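Local coordinates for protein putative hydrogenase (Pyrococcus furiosus, PDB 3LYU) that probably works as an oxidoreductase that binds flavin adenine dinucleotide and a [2Fe-2S] cluster, seen here as one alpha-beta domain of the longer chain, at residues 13-24 against 39-50; 70-78 against 90-98. All coordinates share one frame; numbering follows the deposited sequence.

From the N terminus, the chain enters strand 20-26, passes through helix 29-42 and returns as strand 46-54. Contact 1 closes this beta-alpha-beta unit. It ties the two strands together and also joins the loop before the first strand to the end of the helix. The chain then runs through helix 61-65 to edge strand 70-76 and turns back in helix 84-104, where contact 2 closes the second loop and packs the helix against the edge strand. The two contacts follow one another and neither nest nor cross. Both reach one parallel sheet, because strand 46-54 lies next to strand 70-76. Thr49 OG1 probably hydrogen-bonds His71 ND1 there, and Leu50 packs on Ile72.

Contact 1. Residues 13-24 against 39-50; sequences VPMEKFGKILAI and AWQEIGNDVTTL
Residues 20-24 pair in parallel with 46-50, Lys20 level with Asp46 and Ile24 with Leu50, and the strand axes approach to 4.3 Å. Backbone bonds run from Asp46 N to Gly19 O through to Leu50 N to Ala23 O. Asn45 carries the polar side. Its CG is anti to its carbonyl carbon (chi1 -66°), which turns the amide toward the loop before strand 20-26. Asn45 OD1 accepts from Phe18 N at 2.6 Å and from Gly19 N at 3.1 Å, both in the carbonyl plane. Asn45 ND2 gives one bond to Glu16 O at 2.7 Å and another back to Trp40 O. Trp40 NE1 bonds Pro14 O at 3.0 Å, nearly straight at 173° and in the ring plane. Ile21 CD1 sits over one face of the indole as a CH-pi contact. Phe18 turns its edge toward the face of the indole five-membered ring, offset edge-to-face, planes 68° apart. Selenomethionine Met15 brings its selenium obliquely to the Trp40 indole, a Met-aromatic contact. Gly44 closes the last helical turn in a Schellman motif. Thus four hydrogen bonds grip one buried, uncharged amide and fix its rotation, holding the loop to the helix end without an ion pair.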
loop_
_atom_site.group_PDB
_atom_site.type_symbol
_atom_site.label_atom_id
_atom_site.label_comp_id
_atom_site.label_asym_id
_atom_site.label_seq_id
_atom_site.Cartn_x
_atom_site.Cartn_y
_atom_site.Cartn_z
ATOM N N VAL B 13 10.215 -5.658 5.767
ATOM C CA VAL B 13 11.063 -4.603 6.300
ATOM C C VAL B 13 12.276 -4.405 5.402
ATOM O O VAL B 13 12.696 -5.339 4.713
ATOM C CB VAL B 13 11.493 -4.982 7.750
ATOM C CG1 VAL B 13 12.573 -6.064 7.724
ATOM C CG2 VAL B 13 11.939 -3.762 8.504
ATOM N N PRO B 14 12.825 -3.179 5.364
ATOM C CA PRO B 14 13.998 -2.863 4.543
ATOM C C PRO B 14 15.305 -3.315 5.203
ATOM O O PRO B 14 15.487 -3.163 6.410
ATOM C CB PRO B 14 13.910 -1.348 4.399
ATOM C CG PRO B 14 13.325 -0.937 5.692
ATOM C CD PRO B 14 12.217 -1.943 5.882
HETATM N N MSE B 15 16.213 -3.861 4.401
HETATM C CA MSE B 15 17.490 -4.342 4.910
HETATM C C MSE B 15 18.634 -3.353 4.723
HETATM O O MSE B 15 19.422 -3.489 3.793
HETATM C CB MSE B 15 17.834 -5.663 4.231
HETATM C CG MSE B 15 17.041 -6.852 4.769
HETATM SE SE MSE B 15 17.317 -7.070 6.688
HETATM C CE MSE B 15 15.527 -7.046 7.325
ATOM N N GLU B 16 18.733 -2.367 5.613
ATOM C CA GLU B 16 19.782 -1.352 5.519
ATOM C C GLU B 16 20.505 -1.166 6.830
ATOM O O GLU B 16 20.112 -1.721 7.855
ATOM C CB GLU B 16 19.191 -0.001 5.123
ATOM C CG GLU B 16 18.321 -0.035 3.889
ATOM C CD GLU B 16 17.872 1.338 3.461
ATOM O OE1 GLU B 16 17.421 2.124 4.333
ATOM O OE2 GLU B 16 17.966 1.621 2.251
ATOM N N LYS B 17 21.571 -0.378 6.795
ATOM C CA LYS B 17 22.317 -0.090 8.002
ATOM C C LYS B 17 21.758 1.211 8.537
ATOM O O LYS B 17 22.045 2.283 8.000
ATOM C CB LYS B 17 23.809 0.082 7.710
ATOM C CG LYS B 17 24.538 -1.199 7.360
ATOM C CD LYS B 17 26.041 -0.986 7.442
ATOM C CE LYS B 17 26.803 -2.231 7.016
ATOM N NZ LYS B 17 28.285 -2.066 7.160
ATOM N N PHE B 18 20.932 1.117 9.573
ATOM C CA PHE B 18 20.355 2.308 10.182
ATOM C C PHE B 18 21.259 2.713 11.340
ATOM O O PHE B 18 21.218 3.851 11.814
ATOM C CB PHE B 18 18.935 2.028 10.695
ATOM C CG PHE B 18 17.975 1.572 9.624
ATOM C CD1 PHE B 18 17.949 0.240 9.216
ATOM C CD2 PHE B 18 17.090 2.473 9.029
ATOM C CE1 PHE B 18 17.056 -0.196 8.230
ATOM C CE2 PHE B 18 16.194 2.050 8.041
ATOM C CZ PHE B 18 16.176 0.708 7.640
ATOM N N GLY B 19 22.087 1.770 11.772
ATOM C CA GLY B 19 22.995 2.026 12.861
ATOM C C GLY B 19 22.587 1.231 14.073
ATOM O O GLY B 19 22.649 0.008 14.047
ATOM N N LYS B 20 22.170 1.928 15.129
ATOM C CA LYS B 20 21.756 1.285 16.367
ATOM C C LYS B 20 20.240 1.159 16.379
ATOM O O LYS B 20 19.529 2.158 16.349
ATOM C CB LYS B 20 22.235 2.093 17.569
ATOM C CG LYS B 20 22.073 1.352 18.884
ATOM C CD LYS B 20 22.742 2.082 20.030
ATOM C CE LYS B 20 22.634 1.294 21.321
ATOM N NZ LYS B 20 23.310 2.002 22.443
ATOM N N ILE B 21 19.758 -0.081 16.428
ATOM C CA ILE B 21 18.327 -0.346 16.385
ATOM C C ILE B 21 17.750 -0.975 17.653
ATOM O O ILE B 21 18.334 -1.877 18.242
ATOM C CB ILE B 21 17.969 -1.275 15.174
ATOM C CG1 ILE B 21 18.542 -0.693 13.874
ATOM C CG2 ILE B 21 16.443 -1.433 15.064
ATOM C CD1 ILE B 21 18.470 -1.625 12.688
ATOM N N LEU B 22 16.593 -0.478 18.064
ATOM C CA LEU B 22 15.914 -1.009 19.221
ATOM C C LEU B 22 14.713 -1.768 18.667
ATOM O O LEU B 22 13.706 -1.163 18.282
ATOM C CB LEU B 22 15.439 0.124 20.136
ATOM C CG LEU B 22 14.513 -0.355 21.258
ATOM C CD1 LEU B 22 15.196 -1.463 22.063
ATOM C CD2 LEU B 22 14.144 0.795 22.152
ATOM N N ALA B 23 14.832 -3.087 18.598
ATOM C CA ALA B 23 13.747 -3.914 18.097
ATOM C C ALA B 23 12.933 -4.429 19.293
ATOM O O ALA B 23 13.435 -5.201 20.105
ATOM C CB ALA B 23 14.315 -5.067 17.289
ATOM N N ILE B 24 11.678 -3.986 19.388
ATOM C CA ILE B 24 10.781 -4.361 20.483
ATOM C C ILE B 24 9.721 -5.401 20.101
ATOM O O ILE B 24 9.141 -5.353 19.014
ATOM C CB ILE B 24 10.056 -3.125 21.024
ATOM C CG1 ILE B 24 11.074 -2.054 21.377
ATOM C CG2 ILE B 24 9.257 -3.487 22.249
ATOM C CD1 ILE B 24 10.452 -0.762 21.761
ATOM N N ALA B 39 18.563 -10.630 11.213
ATOM C CA ALA B 39 19.031 -10.184 9.904
ATOM C C ALA B 39 19.599 -8.761 9.918
ATOM O O ALA B 39 20.505 -8.443 9.150
ATOM C CB ALA B 39 17.908 -10.275 8.913
ATOM N N TRP B 40 19.066 -7.897 10.778
ATOM C CA TRP B 40 19.581 -6.535 10.852
ATOM C C TRP B 40 20.970 -6.510 11.471
ATOM O O TRP B 40 21.808 -5.711 11.080
ATOM C CB TRP B 40 18.653 -5.638 11.665
ATOM C CG TRP B 40 17.553 -5.027 10.859
ATOM C CD1 TRP B 40 17.559 -4.779 9.509
ATOM C CD2 TRP B 40 16.322 -4.485 11.356
ATOM N NE1 TRP B 40 16.411 -4.113 9.138
ATOM C CE2 TRP B 40 15.636 -3.917 10.250
ATOM C CE3 TRP B 40 15.734 -4.415 12.631
ATOM C CZ2 TRP B 40 14.392 -3.285 10.380
ATOM C CZ3 TRP B 40 14.495 -3.784 12.761
ATOM C CH2 TRP B 40 13.837 -3.226 11.635
ATOM N N GLN B 41 21.210 -7.386 12.438
ATOM C CA GLN B 41 22.501 -7.459 13.101
ATOM C C GLN B 41 23.544 -7.900 12.084
ATOM O O GLN B 41 24.594 -7.283 11.959
ATOM C CB GLN B 41 22.439 -8.457 14.266
ATOM C CG GLN B 41 23.674 -8.492 15.168
ATOM C CD GLN B 41 23.790 -7.296 16.120
ATOM O OE1 GLN B 41 24.789 -7.155 16.829
ATOM N NE2 GLN B 41 22.770 -6.442 16.145
ATOM N N GLU B 42 23.240 -8.963 11.346
ATOM C CA GLU B 42 24.150 -9.505 10.326
ATOM C C GLU B 42 24.479 -8.483 9.228
ATOM O O GLU B 42 25.568 -8.509 8.652
ATOM C CB GLU B 42 23.522 -10.753 9.685
ATOM C CG GLU B 42 24.480 -11.648 8.923
ATOM C CD GLU B 42 25.505 -12.279 9.839
ATOM O OE1 GLU B 42 25.115 -12.698 10.959
ATOM O OE2 GLU B 42 26.696 -12.364 9.443
ATOM N N ILE B 43 23.522 -7.598 8.944
ATOM C CA ILE B 43 23.668 -6.560 7.920
ATOM C C ILE B 43 24.526 -5.382 8.390
ATOM O O ILE B 43 24.871 -4.499 7.609
ATOM C CB ILE B 43 22.257 -6.068 7.431
ATOM C CG1 ILE B 43 22.033 -6.535 5.996
ATOM C CG2 ILE B 43 22.128 -4.554 7.512
ATOM C CD1 ILE B 43 22.114 -8.053 5.812
ATOM N N GLY B 44 24.870 -5.372 9.668
ATOM C CA GLY B 44 25.710 -4.308 10.176
ATOM C C GLY B 44 25.052 -3.329 11.126
ATOM O O GLY B 44 25.579 -2.232 11.350
ATOM N N ASN B 45 23.910 -3.726 11.682
ATOM C CA ASN B 45 23.168 -2.893 12.621
ATOM C C ASN B 45 23.402 -3.336 14.063
ATOM O O ASN B 45 23.496 -4.523 14.349
ATOM C CB ASN B 45 21.668 -2.961 12.316
ATOM C CG ASN B 45 21.319 -2.348 10.989
ATOM O OD1 ASN B 45 21.500 -1.155 10.779
ATOM N ND2 ASN B 45 20.819 -3.161 10.079
ATOM N N ASP B 46 23.499 -2.374 14.971
ATOM C CA ASP B 46 23.683 -2.671 16.386
ATOM C C ASP B 46 22.282 -2.763 16.976
ATOM O O ASP B 46 21.793 -1.810 17.580
ATOM C CB ASP B 46 24.455 -1.540 17.070
ATOM C CG ASP B 46 24.552 -1.721 18.573
ATOM O OD1 ASP B 46 25.235 -2.664 19.021
ATOM O OD2 ASP B 46 23.943 -0.923 19.313
ATOM N N VAL B 47 21.630 -3.903 16.793
ATOM C CA VAL B 47 20.281 -4.045 17.306
ATOM C C VAL B 47 20.244 -4.667 18.700
ATOM O O VAL B 47 20.954 -5.626 18.995
ATOM C CB VAL B 47 19.396 -4.868 16.316
ATOM C CG1 VAL B 47 20.007 -6.228 16.079
ATOM C CG2 VAL B 47 17.977 -5.006 16.860
ATOM N N THR B 48 19.436 -4.073 19.571
ATOM C CA THR B 48 19.263 -4.566 20.930
ATOM C C THR B 48 17.757 -4.797 21.005
ATOM O O THR B 48 16.963 -3.876 20.759
ATOM C CB THR B 48 19.666 -3.523 21.981
ATOM O OG1 THR B 48 18.612 -2.572 22.126
ATOM C CG2 THR B 48 20.937 -2.792 21.560
ATOM N N THR B 49 17.360 -6.027 21.317
ATOM C CA THR B 49 15.945 -6.352 21.377
ATOM C C THR B 49 15.366 -6.271 22.767
ATOM O O THR B 49 16.046 -6.517 23.763
ATOM C CB THR B 49 15.649 -7.774 20.823
ATOM O OG1 THR B 49 16.383 -8.748 21.573
ATOM C CG2 THR B 49 16.025 -7.869 19.351
ATOM N N LEU B 50 14.094 -5.923 22.838
ATOM C CA LEU B 50 13.428 -5.835 24.120
ATOM C C LEU B 50 12.166 -6.674 24.059
ATOM O O LEU B 50 11.349 -6.495 23.164
ATOM C CB LEU B 50 13.079 -4.376 24.440
ATOM C CG LEU B 50 12.059 -4.156 25.570
ATOM C CD1 LEU B 50 12.642 -4.612 26.889
ATOM C CD2 LEU B 50 11.659 -2.693 25.636
#

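Contact 2. Residues 70-78 against 90-98; sequences RHIVEPVPL and NVSQRLKEK
Ile72 touches the helix first, with its CG2 lying 4.0 Å from Lys98 CE, the two side chains crossing at about a right angle. Next on this side of the strand comes Glu74, which joins two positive residues one helical turn apart. Glu74 OE2 meets Lys98 NZ at 3.0 Å, and the ammonium sits above the carboxylate plane. Lys98 NZ has a second, long and weak ion pair with Glu101. Glu74 OE1 forms a salt bridge with Arg94 NH2, also at 3.0 Å. The hydrogen bond within it is weak and bent, and the carboxylate and guanidinium planes stand 77° apart. The strand is an outermost one of the chain's parallel sheet, and helix 84-104 runs back across it; the axis of its residues 90-98 passes 9.0 Å from that of the strand, at 152°. This helix leads past strands 46-54 and 20-26 to strand 110-114, as in Rossmann-like folds. Pro75 O lies near the edge of the guanidinium, close to its plane. Val76 then packs on the arginine. Its CG2 is 3.9 Å from Arg94 CB and also lies over the centre of the guanidinium face, because the arginine chain bends at both chi2 (75°) and chi3. With an alanine here in place of Arg94, Glu74 OE1 would probably lose its partner across the contact, and the CG2 branch of Val76 its cover. The other branch of Val76, CG1, rests 3.7 Å from Asn90 CB, while Val76 CB faces Val91 CG2 at 4.1 Å. Pro77 CD comes last, 4.3 Å from Arg94 NH1.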
loop_
_atom_site.group_PDB
_atom_site.type_symbol
_atom_site.label_atom_id
_atom_site.label_comp_id
_atom_site.label_asym_id
_atom_site.label_seq_id
_atom_site.Cartn_x
_atom_site.Cartn_y
_atom_site.Cartn_z
ATOM N N ARG B 70 22.589 -6.956 22.146
ATOM C CA ARG B 70 21.982 -7.071 23.472
ATOM C C ARG B 70 20.481 -7.377 23.463
ATOM O O ARG B 70 19.700 -6.717 22.774
ATOM C CB ARG B 70 22.207 -5.782 24.251
ATOM C CG ARG B 70 21.721 -5.845 25.669
ATOM C CD ARG B 70 21.061 -4.548 26.042
ATOM N NE ARG B 70 21.877 -3.405 25.871
ATOM C CZ ARG B 70 21.757 -2.247 25.231
ATOM N NH1 ARG B 70 22.817 -1.488 25.394
ATOM N NH2 ARG B 70 20.750 -1.816 24.481
ATOM N N HIS B 71 20.080 -8.372 24.242
ATOM C CA HIS B 71 18.676 -8.730 24.339
ATOM C C HIS B 71 18.144 -8.495 25.746
ATOM O O HIS B 71 18.668 -9.044 26.707
ATOM C CB HIS B 71 18.459 -10.195 23.965
ATOM C CG HIS B 71 17.062 -10.671 24.226
ATOM N ND1 HIS B 71 15.953 -10.056 23.681
ATOM C CD2 HIS B 71 16.590 -11.664 25.015
ATOM C CE1 HIS B 71 14.859 -10.649 24.125
ATOM N NE2 HIS B 71 15.218 -11.629 24.937
ATOM N N ILE B 72 17.091 -7.693 25.863
ATOM C CA ILE B 72 16.491 -7.387 27.165
ATOM C C ILE B 72 15.133 -8.051 27.361
ATOM O O ILE B 72 14.286 -8.022 26.467
ATOM C CB ILE B 72 16.289 -5.855 27.356
ATOM C CG1 ILE B 72 17.599 -5.105 27.087
ATOM C CG2 ILE B 72 15.759 -5.573 28.761
ATOM C CD1 ILE B 72 18.796 -5.637 27.865
ATOM N N VAL B 73 14.925 -8.642 28.534
ATOM C CA VAL B 73 13.650 -9.284 28.831
ATOM C C VAL B 73 13.091 -8.672 30.110
ATOM O O VAL B 73 13.781 -8.599 31.124
ATOM C CB VAL B 73 13.798 -10.838 29.025
ATOM C CG1 VAL B 73 12.416 -11.483 29.177
ATOM C CG2 VAL B 73 14.525 -11.460 27.845
ATOM N N GLU B 74 11.845 -8.215 30.049
ATOM C CA GLU B 74 11.174 -7.621 31.199
ATOM C C GLU B 74 9.934 -8.453 31.518
ATOM O O GLU B 74 8.853 -8.176 30.997
ATOM C CB GLU B 74 10.757 -6.183 30.886
ATOM C CG GLU B 74 11.901 -5.214 30.819
ATOM C CD GLU B 74 12.665 -5.135 32.132
ATOM O OE1 GLU B 74 12.011 -5.016 33.194
ATOM O OE2 GLU B 74 13.914 -5.179 32.103
ATOM N N PRO B 75 10.074 -9.489 32.377
ATOM C CA PRO B 75 8.954 -10.365 32.756
ATOM C C PRO B 75 8.045 -9.754 33.815
ATOM O O PRO B 75 8.446 -9.554 34.958
ATOM C CB PRO B 75 9.657 -11.621 33.255
ATOM C CG PRO B 75 10.832 -11.048 33.962
ATOM C CD PRO B 75 11.325 -9.950 33.011
ATOM N N VAL B 76 6.818 -9.454 33.420
ATOM C CA VAL B 76 5.849 -8.878 34.325
ATOM C C VAL B 76 5.051 -10.043 34.932
ATOM O O VAL B 76 4.634 -10.964 34.220
ATOM C CB VAL B 76 4.918 -7.910 33.560
ATOM C CG1 VAL B 76 4.017 -7.170 34.530
ATOM C CG2 VAL B 76 5.749 -6.923 32.755
ATOM N N PRO B 77 4.854 -10.030 36.264
ATOM C CA PRO B 77 4.113 -11.075 36.984
ATOM C C PRO B 77 2.635 -11.151 36.601
ATOM O O PRO B 77 1.910 -10.155 36.667
ATOM C CB PRO B 77 4.314 -10.685 38.440
ATOM C CG PRO B 77 4.375 -9.186 38.366
ATOM C CD PRO B 77 5.285 -8.967 37.191
ATOM N N LEU B 78 2.187 -12.341 36.213
ATOM C CA LEU B 78 0.800 -12.529 35.809
ATOM C C LEU B 78 -0.107 -12.752 37.012
ATOM O O LEU B 78 -0.254 -13.882 37.469
ATOM C CB LEU B 78 0.680 -13.725 34.850
ATOM C CG LEU B 78 -0.497 -13.761 33.859
ATOM C CD1 LEU B 78 -0.422 -15.049 33.059
ATOM C CD2 LEU B 78 -1.831 -13.666 34.578
ATOM N N ASN B 90 -0.179 -3.548 33.281
ATOM C CA ASN B 90 1.133 -3.620 33.907
ATOM C C ASN B 90 2.220 -3.773 32.862
ATOM O O ASN B 90 3.302 -3.204 32.997
ATOM C CB ASN B 90 1.211 -4.795 34.882
ATOM C CG ASN B 90 0.242 -4.662 36.050
ATOM O OD1 ASN B 90 0.053 -3.576 36.601
ATOM N ND2 ASN B 90 -0.360 -5.777 36.446
ATOM N N VAL B 91 1.937 -4.556 31.828
ATOM C CA VAL B 91 2.901 -4.763 30.751
ATOM C C VAL B 91 3.038 -3.470 29.957
ATOM O O VAL B 91 4.128 -3.115 29.518
ATOM C CB VAL B 91 2.464 -5.883 29.788
ATOM C CG1 VAL B 91 3.498 -6.046 28.703
ATOM C CG2 VAL B 91 2.304 -7.192 30.541
ATOM N N SER B 92 1.921 -2.777 29.769
ATOM C CA SER B 92 1.930 -1.508 29.059
ATOM C C SER B 92 2.804 -0.505 29.821
ATOM O O SER B 92 3.567 0.249 29.224
ATOM C CB SER B 92 0.510 -0.959 28.938
ATOM O OG SER B 92 -0.302 -1.767 28.111
ATOM N N GLN B 93 2.689 -0.501 31.144
ATOM C CA GLN B 93 3.474 0.393 31.987
ATOM C C GLN B 93 4.966 0.073 31.922
ATOM O O GLN B 93 5.784 0.957 31.699
ATOM C CB GLN B 93 3.015 0.285 33.439
ATOM C CG GLN B 93 1.605 0.778 33.709
ATOM C CD GLN B 93 1.407 2.242 33.325
ATOM O OE1 GLN B 93 1.154 2.564 32.156
ATOM N NE2 GLN B 93 1.533 3.138 34.308
ATOM N N ARG B 94 5.310 -1.192 32.139
ATOM C CA ARG B 94 6.695 -1.653 32.105
ATOM C C ARG B 94 7.320 -1.344 30.750
ATOM O O ARG B 94 8.527 -1.132 30.639
ATOM C CB ARG B 94 6.738 -3.163 32.358
ATOM C CG ARG B 94 8.120 -3.787 32.265
ATOM C CD ARG B 94 8.972 -3.458 33.490
ATOM N NE ARG B 94 8.494 -4.137 34.691
ATOM C CZ ARG B 94 8.697 -5.422 34.960
ATOM N NH1 ARG B 94 8.216 -5.952 36.080
ATOM N NH2 ARG B 94 9.396 -6.176 34.120
ATOM N N LEU B 95 6.479 -1.320 29.721
ATOM C CA LEU B 95 6.912 -1.056 28.352
ATOM C C LEU B 95 7.293 0.411 28.112
ATOM O O LEU B 95 8.298 0.696 27.452
ATOM C CB LEU B 95 5.811 -1.474 27.372
ATOM C CG LEU B 95 6.116 -1.421 25.873
ATOM C CD1 LEU B 95 7.201 -2.426 25.510
ATOM C CD2 LEU B 95 4.840 -1.728 25.110
ATOM N N LYS B 96 6.494 1.335 28.637
ATOM C CA LYS B 96 6.777 2.757 28.471
ATOM C C LYS B 96 8.019 3.093 29.277
ATOM O O LYS B 96 8.926 3.769 28.792
ATOM C CB LYS B 96 5.622 3.603 28.992
ATOM C CG LYS B 96 4.265 3.069 28.614
ATOM C CD LYS B 96 3.149 3.881 29.252
ATOM C CE LYS B 96 2.987 5.222 28.567
ATOM N NZ LYS B 96 1.810 5.941 29.121
ATOM N N GLU B 97 8.045 2.602 30.514
ATOM C CA GLU B 97 9.154 2.844 31.431
ATOM C C GLU B 97 10.515 2.404 30.898
ATOM O O GLU B 97 11.471 3.174 30.949
ATOM C CB GLU B 97 8.883 2.157 32.780
ATOM C CG GLU B 97 7.556 2.559 33.435
ATOM C CD GLU B 97 7.325 1.901 34.786
ATOM O OE1 GLU B 97 7.466 0.662 34.882
ATOM O OE2 GLU B 97 6.991 2.622 35.749
ATOM N N LYS B 98 10.605 1.178 30.388
ATOM C CA LYS B 98 11.873 0.661 29.869
ATOM C C LYS B 98 12.353 1.390 28.619
ATOM O O LYS B 98 13.552 1.616 28.449
ATOM C CB LYS B 98 11.770 -0.839 29.573
ATOM C CG LYS B 98 12.871 -1.682 30.238
ATOM C CD LYS B 98 14.261 -1.069 30.061
ATOM C CE LYS B 98 15.364 -2.006 30.515
ATOM N NZ LYS B 98 15.179 -2.458 31.919
#